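Fructosyl amine: oxygen oxidoreductase (Aspergillus fumigatus, PDB 3DJE) oxidatively deglycates fructosyl amino acids with FAD as cofactor. Local coordinates at residues E76-W81 / P89-T94. Sequence-based numbering, arbitrary orientation. Where two conformers were deposited one is given.
Sequences EAFNGW and PYYHDT
Between 76-81 and 89-94 the CA atoms of Trp-81 and Tyr-91 are nearest, at 6.1 Å, and the CB atoms of both point toward the other segment. Tyr-91 CB packs 4.0 Å from Trp-81 CE3, on the six-membered part of the indole, while Tyr-91 CG lies 4.1 Å from Trp-81 CB. The five-membered ring of Trp-81 and the Tyr-91 ring lie obliquely, planes at 41°. Farther along the indole, Tyr-90 CB reaches its rim, near the ring plane, 4.2 Å from Trp-81 CZ3. With CG anti to the backbone N (chi1 175°), the Tyr-91 ring runs more across the helix than along it, until Tyr-91 OH lies at the edge of the Phe-78 ring, 3.9 Å from Phe-78 CE2. Tyr-91 OH donates to Asp-93 OD1 at 2.6 Å, on the anti side, tilted 18° out of the carboxylate plane, which helps fix the phenol tip; OD1 also takes a weak bond from Gly-154 N. Trp-81 NE1 is hydrogen-bonded to Lys-368 O, of an FAD-binding residue, which ties this apolar packing to the flavin site. Ile-55 of strand 53-55 touches Phe-78, Trp-81 and Tyr-91 alike, whereas Ala-163 of helix 160-173 meets Trp-81 and Tyr-90; strand 91-92 itself edges a three-stranded antiparallel sheet, paired with strand 156-158.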
loop_
_atom_site.group_PDB
_atom_site.type_symbol
_atom_site.label_atom_id
_atom_site.label_comp_id
_atom_site.label_asym_id
_atom_site.label_seq_id
_atom_site.Cartn_x
_atom_site.Cartn_y
_atom_site.Cartn_z
ATOM N N GLU A 76 -15.325 3.388 -6.475
ATOM C CA GLU A 76 -15.687 3.849 -5.127
ATOM C C GLU A 76 -14.554 4.643 -4.490
ATOM O O GLU A 76 -14.796 5.658 -3.811
ATOM C CB GLU A 76 -16.089 2.679 -4.223
ATOM C CG GLU A 76 -17.448 2.089 -4.581
ATOM C CD GLU A 76 -17.748 0.740 -3.935
ATOM O OE1 GLU A 76 -16.808 0.041 -3.470
ATOM O OE2 GLU A 76 -18.945 0.362 -3.918
ATOM N N ALA A 77 -13.321 4.189 -4.706
ATOM C CA ALA A 77 -12.164 4.881 -4.144
ATOM C C ALA A 77 -11.987 6.239 -4.801
ATOM O O ALA A 77 -11.781 7.230 -4.113
ATOM C CB ALA A 77 -10.887 4.033 -4.304
ATOM N N PHE A 78 -12.080 6.277 -6.134
ATOM C CA PHE A 78 -11.924 7.536 -6.862
ATOM C C PHE A 78 -13.002 8.537 -6.512
ATOM O O PHE A 78 -12.723 9.740 -6.397
ATOM C CB PHE A 78 -11.895 7.312 -8.370
ATOM C CG PHE A 78 -10.519 7.336 -8.957
ATOM C CD1 PHE A 78 -9.842 6.146 -9.206
ATOM C CD2 PHE A 78 -9.899 8.551 -9.266
ATOM C CE1 PHE A 78 -8.565 6.154 -9.770
ATOM C CE2 PHE A 78 -8.617 8.584 -9.842
ATOM C CZ PHE A 78 -7.948 7.383 -10.085
ATOM N N ASN A 79 -14.232 8.051 -6.360
ATOM C CA ASN A 79 -15.320 8.887 -5.883
ATOM C C ASN A 79 -14.899 9.599 -4.602
ATOM O O ASN A 79 -15.083 10.806 -4.481
ATOM C CB ASN A 79 -16.581 8.066 -5.633
ATOM C CG ASN A 79 -17.293 7.667 -6.921
ATOM O OD1 ASN A 79 -17.050 8.231 -7.989
ATOM N ND2 ASN A 79 -18.180 6.681 -6.817
ATOM N N GLY A 80 -14.299 8.850 -3.674
ATOM C CA GLY A 80 -13.858 9.410 -2.400
ATOM C C GLY A 80 -12.838 10.515 -2.600
ATOM O O GLY A 80 -12.976 11.595 -2.039
ATOM N N TRP A 81 -11.801 10.249 -3.394
ATOM C CA TRP A 81 -10.763 11.248 -3.632
ATOM C C TRP A 81 -11.295 12.501 -4.339
ATOM O O TRP A 81 -10.795 13.596 -4.115
ATOM C CB TRP A 81 -9.612 10.667 -4.444
ATOM C CG TRP A 81 -8.827 9.596 -3.712
ATOM C CD1 TRP A 81 -8.778 8.262 -4.019
ATOM C CD2 TRP A 81 -7.993 9.776 -2.559
ATOM N NE1 TRP A 81 -7.948 7.597 -3.133
ATOM C CE2 TRP A 81 -7.451 8.505 -2.228
ATOM C CE3 TRP A 81 -7.644 10.891 -1.780
ATOM C CZ2 TRP A 81 -6.585 8.324 -1.132
ATOM C CZ3 TRP A 81 -6.806 10.716 -0.696
ATOM C CH2 TRP A 81 -6.271 9.440 -0.384
ATOM N N PRO A 89 -8.723 17.200 -0.316
ATOM C CA PRO A 89 -7.542 18.065 -0.168
ATOM C C PRO A 89 -6.205 17.400 -0.498
ATOM O O PRO A 89 -5.215 18.111 -0.714
ATOM C CB PRO A 89 -7.551 18.415 1.328
ATOM C CG PRO A 89 -9.010 18.318 1.736
ATOM C CD PRO A 89 -9.516 17.132 0.932
ATOM N N TYR A 90 -6.188 16.066 -0.499
ATOM C CA TYR A 90 -4.926 15.299 -0.540
ATOM C C TYR A 90 -4.643 14.706 -1.896
ATOM O O TYR A 90 -3.548 14.185 -2.105
ATOM C CB TYR A 90 -4.909 14.212 0.549
ATOM C CG TYR A 90 -5.269 14.828 1.865
ATOM C CD1 TYR A 90 -4.464 15.801 2.426
ATOM C CD2 TYR A 90 -6.486 14.528 2.494
ATOM C CE1 TYR A 90 -4.825 16.451 3.609
ATOM C CE2 TYR A 90 -6.852 15.163 3.686
ATOM C CZ TYR A 90 -6.027 16.137 4.234
ATOM O OH TYR A 90 -6.397 16.769 5.411
ATOM N N TYR A 91 -5.604 14.808 -2.815
ATOM C CA TYR A 91 -5.463 14.234 -4.152
ATOM C C TYR A 91 -5.011 15.271 -5.180
ATOM O O TYR A 91 -5.612 16.348 -5.291
ATOM C CB TYR A 91 -6.762 13.569 -4.618
ATOM C CG TYR A 91 -6.685 13.077 -6.049
ATOM C CD1 TYR A 91 -5.732 12.130 -6.443
ATOM C CD2 TYR A 91 -7.523 13.607 -7.023
ATOM C CE1 TYR A 91 -5.655 11.697 -7.771
ATOM C CE2 TYR A 91 -7.460 13.170 -8.346
ATOM C CZ TYR A 91 -6.513 12.219 -8.708
ATOM O OH TYR A 91 -6.429 11.809 -10.021
ATOM N N HIS A 92 -3.970 14.920 -5.943
ATOM C CA HIS A 92 -3.368 15.811 -6.933
ATOM C C HIS A 92 -3.430 15.150 -8.305
ATOM O O HIS A 92 -2.725 14.182 -8.569
ATOM C CB HIS A 92 -1.912 16.078 -6.574
ATOM C CG HIS A 92 -1.740 16.762 -5.257
ATOM N ND1 HIS A 92 -1.435 18.102 -5.146
ATOM C CD2 HIS A 92 -1.826 16.286 -3.992
ATOM C CE1 HIS A 92 -1.343 18.421 -3.865
ATOM N NE2 HIS A 92 -1.576 17.339 -3.145
ATOM N N ASP A 93 -4.294 15.686 -9.159
ATOM C CA ASP A 93 -4.553 15.119 -10.479
ATOM C C ASP A 93 -3.488 15.613 -11.456
ATOM O O ASP A 93 -3.752 16.470 -12.310
ATOM C CB ASP A 93 -5.956 15.540 -10.918
ATOM C CG ASP A 93 -6.478 14.738 -12.091
ATOM O OD1 ASP A 93 -6.472 13.498 -12.026
ATOM O OD2 ASP A 93 -6.953 15.365 -13.060
ATOM N N THR A 94 -2.273 15.079 -11.322
ATOM C CA THR A 94 -1.111 15.549 -12.096
ATOM C C THR A 94 -0.965 14.825 -13.416
ATOM O O THR A 94 -0.137 15.213 -14.250
ATOM C CB THR A 94 0.225 15.251 -11.359
ATOM O OG1 THR A 94 0.284 13.843 -11.043
ATOM C CG2 THR A 94 0.333 16.079 -10.082
#